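Local coordinates for protein (R)-specific secondary-alkylsulfatase (Pseudomonas sp., PDB 4AXH) that hydrolyses secondary alkyl sulfates with strict inversion of configuration, turning (R)-configured esters into (S)-alcohols and sulfate with the help of zinc, at residues 231-242 with 516-527. Residues are numbered along the deposited sequence; the frame is centred on the assembly and turned at random.
Sequences YQSGVMVPRGAQ and LWRNMYMTGAME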
ATOM      1  N   TYR A 231       8.379  15.047 -13.312  1.00 42.89           N
ATOM      2  CA  TYR A 231       9.585  14.988 -12.493  1.00 43.34           C
ATOM      3  C   TYR A 231      10.330  13.673 -12.779  1.00 42.66           C
ATOM      4  O   TYR A 231      11.533  13.698 -12.992  1.00 42.35           O
ATOM      5  CB  TYR A 231       9.230  15.162 -11.001  1.00 45.17           C
ATOM      6  CG  TYR A 231       9.144  16.615 -10.577  1.00 47.31           C
ATOM      7  CD1 TYR A 231       8.136  17.447 -11.061  1.00 49.15           C
ATOM      8  CD2 TYR A 231      10.053  17.152  -9.668  1.00 48.30           C
ATOM      9  CE1 TYR A 231       8.058  18.789 -10.677  1.00 48.76           C
ATOM     10  CE2 TYR A 231       9.971  18.485  -9.257  1.00 49.60           C
ATOM     11  CZ  TYR A 231       8.975  19.299  -9.768  1.00 56.44           C
ATOM     12  OH  TYR A 231       8.917  20.609  -9.387  1.00 55.12           O
ATOM     13  N   GLN A 232       9.599  12.556 -12.877  1.00 35.92           N
ATOM     14  CA  GLN A 232      10.150  11.235 -13.151  1.00 34.61           C
ATOM     15  C   GLN A 232      10.861  11.156 -14.507  1.00 38.76           C
ATOM     16  O   GLN A 232      11.933  10.530 -14.608  1.00 38.22           O
ATOM     17  CB  GLN A 232       9.017  10.199 -13.058  1.00 35.13           C
ATOM     18  CG  GLN A 232       9.489   8.772 -12.799  1.00 22.65           C
ATOM     19  CD  GLN A 232       8.330   7.827 -12.816  1.00 36.78           C
ATOM     20  OE1 GLN A 232       7.372   7.980 -12.059  1.00 39.22           O
ATOM     21  NE2 GLN A 232       8.397   6.822 -13.649  1.00 32.96           N
ATOM     22  N   SER A 233      10.267  11.824 -15.524  1.00 36.13           N
ATOM     23  CA  SER A 233      10.667  11.870 -16.943  1.00 36.36           C
ATOM     24  C   SER A 233      11.851  12.771 -17.320  1.00 37.45           C
ATOM     25  O   SER A 233      12.593  12.462 -18.298  1.00 34.83           O
ATOM     26  CB  SER A 233       9.479  12.336 -17.787  1.00 41.62           C
ATOM     27  OG  SER A 233       8.328  11.546 -17.555  1.00 63.28           O
ATOM     28  N   GLY A 234      11.869  13.954 -16.666  1.00 34.05           N
ATOM     29  CA  GLY A 234      12.793  15.036 -16.964  1.00 35.03           C
ATOM     30  C   GLY A 234      12.562  15.586 -18.364  1.00 45.65           C
ATOM     31  O   GLY A 234      13.488  16.140 -18.959  1.00 45.89           O
ATOM     32  N   VAL A 235      11.310  15.419 -18.911  1.00 46.67           N
ATOM     33  CA  VAL A 235      10.880  15.847 -20.265  1.00 47.52           C
ATOM     34  C   VAL A 235      11.055  17.337 -20.526  1.00 53.43           C
ATOM     35  O   VAL A 235      11.428  17.710 -21.648  1.00 54.15           O
ATOM     36  CB  VAL A 235       9.477  15.342 -20.737  1.00 51.47           C
ATOM     37  CG1 VAL A 235       9.567  13.945 -21.405  1.00 51.69           C
ATOM     38  CG2 VAL A 235       8.423  15.403 -19.608  1.00 50.91           C
ATOM     39  N   MET A 236      10.783  18.184 -19.497  1.00 49.06           N
ATOM     40  CA  MET A 236      10.956  19.640 -19.548  1.00 48.36           C
ATOM     41  C   MET A 236      12.418  20.083 -19.327  1.00 47.64           C
ATOM     42  O   MET A 236      12.760  21.229 -19.589  1.00 48.05           O
ATOM     43  CB  MET A 236       9.992  20.332 -18.596  1.00 51.80           C
ATOM     44  CG  MET A 236       8.697  20.813 -19.264  1.00 57.78           C
ATOM     45  SD  MET A 236       7.880  19.785 -20.557  1.00 64.41           S
ATOM     46  CE  MET A 236       8.631  20.527 -22.099  1.00 61.23           C
ATOM     47  N   VAL A 237      13.288  19.148 -18.924  1.00 40.00           N
ATOM     48  CA  VAL A 237      14.715  19.372 -18.686  1.00 37.45           C
ATOM     49  C   VAL A 237      15.518  19.107 -19.984  1.00 39.94           C
ATOM     50  O   VAL A 237      15.318  18.080 -20.631  1.00 39.13           O
ATOM     51  CB  VAL A 237      15.227  18.525 -17.481  1.00 39.33           C
ATOM     52  CG1 VAL A 237      16.705  18.766 -17.210  1.00 38.47           C
ATOM     53  CG2 VAL A 237      14.396  18.796 -16.218  1.00 38.80           C
ATOM     54  N   PRO A 238      16.443  20.013 -20.376  1.00 36.68           N
ATOM     55  CA  PRO A 238      17.242  19.784 -21.593  1.00 35.41           C
ATOM     56  C   PRO A 238      18.153  18.566 -21.466  1.00 41.90           C
ATOM     57  O   PRO A 238      18.341  18.069 -20.367  1.00 43.50           O
ATOM     58  CB  PRO A 238      18.097  21.064 -21.695  1.00 35.66           C
ATOM     59  CG  PRO A 238      17.460  22.035 -20.858  1.00 40.47           C
ATOM     60  CD  PRO A 238      16.801  21.305 -19.756  1.00 37.25           C
ATOM     61  N   ARG A 239      18.747  18.109 -22.577  1.00 38.07           N
ATOM     62  CA  ARG A 239      19.668  16.984 -22.565  1.00 36.93           C
ATOM     63  C   ARG A 239      21.072  17.566 -22.489  1.00 48.67           C
ATOM     64  O   ARG A 239      21.318  18.668 -23.009  1.00 50.40           O
ATOM     65  CB  ARG A 239      19.499  16.066 -23.791  1.00 28.64           C
ATOM     66  CG  ARG A 239      18.047  15.781 -24.252  1.00 28.71           C
ATOM     67  CD  ARG A 239      17.051  15.536 -23.123  1.00 35.96           C
ATOM     68  NE  ARG A 239      15.669  15.399 -23.583  1.00 32.71           N
ATOM     69  CZ  ARG A 239      14.604  15.361 -22.784  1.00 50.90           C
ATOM     70  NH1 ARG A 239      14.743  15.511 -21.469  1.00 23.63           N
ATOM     71  NH2 ARG A 239      13.389  15.203 -23.294  1.00 63.70           N
ATOM     72  N   GLY A 240      21.968  16.854 -21.808  1.00 46.64           N
ATOM     73  CA  GLY A 240      23.343  17.291 -21.611  1.00 46.29           C
ATOM     74  C   GLY A 240      23.865  16.887 -20.250  1.00 49.18           C
ATOM     75  O   GLY A 240      23.069  16.651 -19.331  1.00 47.30           O
ATOM     76  N   ALA A 241      25.220  16.828 -20.117  1.00 45.90           N
ATOM     77  CA  ALA A 241      25.967  16.423 -18.915  1.00 44.98           C
ATOM     78  C   ALA A 241      25.621  17.213 -17.666  1.00 49.47           C
ATOM     79  O   ALA A 241      25.822  16.698 -16.560  1.00 49.43           O
ATOM     80  CB  ALA A 241      27.458  16.465 -19.184  1.00 45.66           C
ATOM     81  N   GLN A 242      25.066  18.441 -17.833  1.00 46.20           N
ATOM     82  CA  GLN A 242      24.636  19.312 -16.732  1.00 45.59           C
ATOM     83  C   GLN A 242      23.122  19.207 -16.465  1.00 46.76           C
ATOM     84  O   GLN A 242      22.635  19.790 -15.493  1.00 47.28           O
ATOM     85  CB  GLN A 242      25.049  20.769 -17.007  1.00 46.92           C
ATOM     86  CG  GLN A 242      26.508  21.067 -16.672  1.00 63.24           C
ATOM     87  CD  GLN A 242      26.689  22.478 -16.174  1.00 69.04           C
ATOM     88  OE1 GLN A 242      27.318  23.312 -16.974  1.00 67.85           O
ATOM     89  NE2 GLN A 242      26.264  22.835 -15.073  1.00 43.01           N
ATOM     90  N   LEU A 516      16.044   8.345 -12.250  1.00 29.98           N
ATOM     91  CA  LEU A 516      14.765   8.956 -11.900  1.00 27.22           C
ATOM     92  C   LEU A 516      15.020  10.050 -10.873  1.00 33.84           C
ATOM     93  O   LEU A 516      14.473  11.134 -11.001  1.00 33.56           O
ATOM     94  CB  LEU A 516      13.794   7.874 -11.385  1.00 25.85           C
ATOM     95  CG  LEU A 516      12.926   7.130 -12.444  1.00 29.42           C
ATOM     96  CD1 LEU A 516      13.640   6.883 -13.748  1.00 29.43           C
ATOM     97  CD2 LEU A 516      12.407   5.827 -11.935  1.00 31.85           C
ATOM     98  N   TRP A 517      15.932   9.817  -9.906  1.00 32.60           N
ATOM     99  CA  TRP A 517      16.291  10.821  -8.896  1.00 31.00           C
ATOM    100  C   TRP A 517      16.959  11.989  -9.583  1.00 36.55           C
ATOM    101  O   TRP A 517      16.698  13.126  -9.215  1.00 37.07           O
ATOM    102  CB  TRP A 517      17.201  10.222  -7.827  1.00 29.07           C
ATOM    103  CG  TRP A 517      16.498   9.363  -6.795  1.00 28.83           C
ATOM    104  CD1 TRP A 517      15.508   8.444  -7.016  1.00 31.24           C
ATOM    105  CD2 TRP A 517      16.851   9.245  -5.396  1.00 27.60           C
ATOM    106  NE1 TRP A 517      15.145   7.846  -5.827  1.00 30.21           N
ATOM    107  CE2 TRP A 517      15.966   8.303  -4.821  1.00 31.39           C
ATOM    108  CE3 TRP A 517      17.784   9.897  -4.564  1.00 27.21           C
ATOM    109  CZ2 TRP A 517      15.965   8.024  -3.446  1.00 29.89           C
ATOM    110  CZ3 TRP A 517      17.800   9.596  -3.224  1.00 27.61           C
ATOM    111  CH2 TRP A 517      16.892   8.676  -2.672  1.00 28.29           C
ATOM    112  N   ARG A 518      17.781  11.722 -10.610  1.00 34.15           N
ATOM    113  CA  ARG A 518      18.441  12.777 -11.383  1.00 33.96           C
ATOM    114  C   ARG A 518      17.412  13.612 -12.158  1.00 41.34           C
ATOM    115  O   ARG A 518      17.514  14.841 -12.144  1.00 44.40           O
ATOM    116  CB  ARG A 518      19.569  12.253 -12.301  1.00 27.24           C
ATOM    117  CG  ARG A 518      20.354  13.412 -12.902  1.00 32.48           C
ATOM    118  CD  ARG A 518      21.219  13.031 -14.077  1.00 30.34           C
ATOM    119  NE  ARG A 518      21.850  14.200 -14.692  1.00 22.53           N
ATOM    120  CZ  ARG A 518      23.057  14.657 -14.362  1.00 48.29           C
ATOM    121  NH1 ARG A 518      23.746  14.091 -13.378  1.00 44.48           N
ATOM    122  NH2 ARG A 518      23.577  15.694 -15.003  1.00 40.35           N
ATOM    123  N   ASN A 519      16.416  12.958 -12.807  1.00 35.20           N
ATOM    124  CA  ASN A 519      15.340  13.647 -13.523  1.00 33.55           C
ATOM    125  C   ASN A 519      14.507  14.508 -12.552  1.00 38.27           C
ATOM    126  O   ASN A 519      14.150  15.626 -12.899  1.00 40.36           O
ATOM    127  CB  ASN A 519      14.445  12.655 -14.241  1.00 24.95           C
ATOM    128  CG  ASN A 519      15.050  11.938 -15.436  1.00 37.55           C
ATOM    129  OD1 ASN A 519      15.914  12.460 -16.141  1.00 28.02           O
ATOM    130  ND2 ASN A 519      14.549  10.738 -15.746  1.00 29.34           N
ATOM    131  N   MET A 520      14.235  14.009 -11.338  1.00 33.47           N
ATOM    132  CA  MET A 520      13.439  14.710 -10.313  1.00 32.89           C
ATOM    133  C   MET A 520      14.142  15.958  -9.773  1.00 40.38           C
ATOM    134  O   MET A 520      13.589  17.050  -9.886  1.00 41.70           O
ATOM    135  CB  MET A 520      12.996  13.787  -9.167  1.00 33.82           C
ATOM    136  CG  MET A 520      12.098  12.639  -9.594  1.00 36.24           C
ATOM    137  SD  MET A 520      11.537  11.628  -8.169  1.00 40.21           S
ATOM    138  CE  MET A 520      12.586  10.308  -8.300  1.00 36.78           C
ATOM    139  N   TYR A 521      15.356  15.813  -9.201  1.00 37.39           N
ATOM    140  CA  TYR A 521      16.133  16.933  -8.658  1.00 35.43           C
ATOM    141  C   TYR A 521      16.303  17.987  -9.715  1.00 40.86           C
ATOM    142  O   TYR A 521      16.046  19.156  -9.427  1.00 43.45           O
ATOM    143  CB  TYR A 521      17.497  16.485  -8.132  1.00 35.24           C
ATOM    144  CG  TYR A 521      17.459  15.607  -6.897  1.00 37.44           C
ATOM    145  CD1 TYR A 521      16.734  15.983  -5.772  1.00 39.59           C
ATOM    146  CD2 TYR A 521      18.281  14.488  -6.791  1.00 37.87           C
ATOM    147  CE1 TYR A 521      16.745  15.203  -4.609  1.00 40.94           C
ATOM    148  CE2 TYR A 521      18.310  13.711  -5.632  1.00 38.03           C
ATOM    149  CZ  TYR A 521      17.539  14.069  -4.542  1.00 42.70           C
ATOM    150  OH  TYR A 521      17.566  13.290  -3.401  1.00 41.40           O
ATOM    151  N   MET A 522      16.659  17.578 -10.952  1.00 36.14           N
ATOM    152  CA  MET A 522      16.808  18.482 -12.101  1.00 36.82           C
ATOM    153  C   MET A 522      15.504  19.258 -12.457  1.00 43.09           C
ATOM    154  O   MET A 522      15.565  20.467 -12.700  1.00 42.94           O
ATOM    155  CB  MET A 522      17.379  17.734 -13.317  1.00 39.01           C
ATOM    156  CG  MET A 522      18.859  18.047 -13.649  1.00 42.45           C
ATOM    157  SD  MET A 522      20.032  18.203 -12.256  1.00 46.85           S
ATOM    158  CE  MET A 522      21.510  17.680 -13.035  1.00 42.91           C
ATOM    159  N   THR A 523      14.331  18.571 -12.446  1.00 40.57           N
ATOM    160  CA  THR A 523      13.039  19.194 -12.715  1.00 40.23           C
ATOM    161  C   THR A 523      12.752  20.158 -11.591  1.00 43.46           C
ATOM    162  O   THR A 523      12.257  21.251 -11.844  1.00 43.42           O
ATOM    163  CB  THR A 523      11.941  18.145 -12.944  1.00 48.20           C
ATOM    164  OG1 THR A 523      12.351  17.248 -13.997  1.00 44.30           O
ATOM    165  CG2 THR A 523      10.595  18.786 -13.310  1.00 45.61           C
ATOM    166  N   GLY A 524      13.131  19.751 -10.378  1.00 39.90           N
ATOM    167  CA  GLY A 524      13.024  20.525  -9.146  1.00 39.78           C
ATOM    168  C   GLY A 524      13.826  21.813  -9.199  1.00 44.40           C
ATOM    169  O   GLY A 524      13.282  22.890  -8.952  1.00 44.37           O
ATOM    170  N   ALA A 525      15.117  21.709  -9.546  1.00 41.38           N
ATOM    171  CA  ALA A 525      16.029  22.844  -9.659  1.00 42.27           C
ATOM    172  C   ALA A 525      15.551  23.864 -10.722  1.00 51.35           C
ATOM    173  O   ALA A 525      15.553  25.058 -10.446  1.00 53.55           O
ATOM    174  CB  ALA A 525      17.431  22.360  -9.964  1.00 42.61           C
ATOM    175  N   MET A 526      15.081  23.391 -11.892  1.00 47.94           N
ATOM    176  CA  MET A 526      14.529  24.207 -12.967  1.00 47.16           C
ATOM    177  C   MET A 526      13.307  25.015 -12.484  1.00 49.71           C
ATOM    178  O   MET A 526      13.332  26.233 -12.573  1.00 50.75           O
ATOM    179  CB  MET A 526      14.154  23.308 -14.149  1.00 49.70           C
ATOM    180  CG  MET A 526      13.470  24.020 -15.308  1.00 53.81           C
ATOM    181  SD  MET A 526      13.195  22.897 -16.735  1.00 58.34           S
ATOM    182  CE  MET A 526      14.796  22.933 -17.424  1.00 55.19           C
ATOM    183  N   GLU A 527      12.268  24.356 -11.954  1.00 44.30           N
ATOM    184  CA  GLU A 527      11.049  25.039 -11.493  1.00 43.54           C
ATOM    185  C   GLU A 527      11.275  25.993 -10.321  1.00 50.96           C
ATOM    186  O   GLU A 527      10.536  26.974 -10.188  1.00 52.46           O
ATOM    187  CB  GLU A 527       9.927  24.057 -11.149  1.00 43.81           C
ATOM    188  CG  GLU A 527       9.329  23.257 -12.300  1.00 39.95           C
ATOM    189  CD  GLU A 527       8.098  22.442 -11.922  1.00 56.47           C
ATOM    190  OE1 GLU A 527       7.715  22.426 -10.726  1.00 66.66           O
ATOM    191  OE2 GLU A 527       7.485  21.845 -12.835  1.00 37.57           O
TER
HETATM  192  O   HOH W   1      10.078  17.582 -16.315  1.00 56.13           O
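Tyr231 and Gln232, in the last turn of helix 222-233, meet Asn519, Thr523 and Glu527 of helix 515-529, where the metallo-beta-lactamase region packs against the dimerisation region of this type III sulfatase. The meeting is a knob-into-hole: the Tyr231 ring sits among Met520, Thr523, Gly524 and Glu527. Over one ring face lies Thr523 CG2, in a CH-pi contact 3.6 Å from the centroid and nearly along the ring normal. With its CG2 anti to the backbone N, Thr523 turns OG1 the other way, back to Asn519 O of its own helix. Pro439 of the second subunit also packs on Tyr231, which places the contact near the dimer interface.

Side-chain hydrogen bonds also cross the contact. Tyr231 OH donates to Glu527 OE1 at 2.6 Å, meeting it from above the carboxylate plane, with ring and carboxylate perpendicular; the other oxygen, OE2, forms a salt bridge with Arg227. Asn519 ND2 reaches Gln232 O over 2.9 Å, tilted from the carbonyl plane, and Ser247 OG and Gln244 NE2 further hold its amide. Gln232 thus has its backbone tied to this helix while its side chain serves the sulfate site, CG lying beside Leu516 CG at 3.8 Å. A water accepting weakly from Met236 N also donates to Thr523 OG1.

Apolar contacts continue along the chain after Gly234, which leaves the helix with positive phi and opens a type I beta turn to Val237. Val237 lays CG2 against Thr523 and CG1 across Met522 CB. Met526, extended as far as SD and then bent (chi3 -80°), brings its methyl CE to 3.5 Å from CD of the Pro238 ring, while its SD lies 3.3 Å from Met236 O.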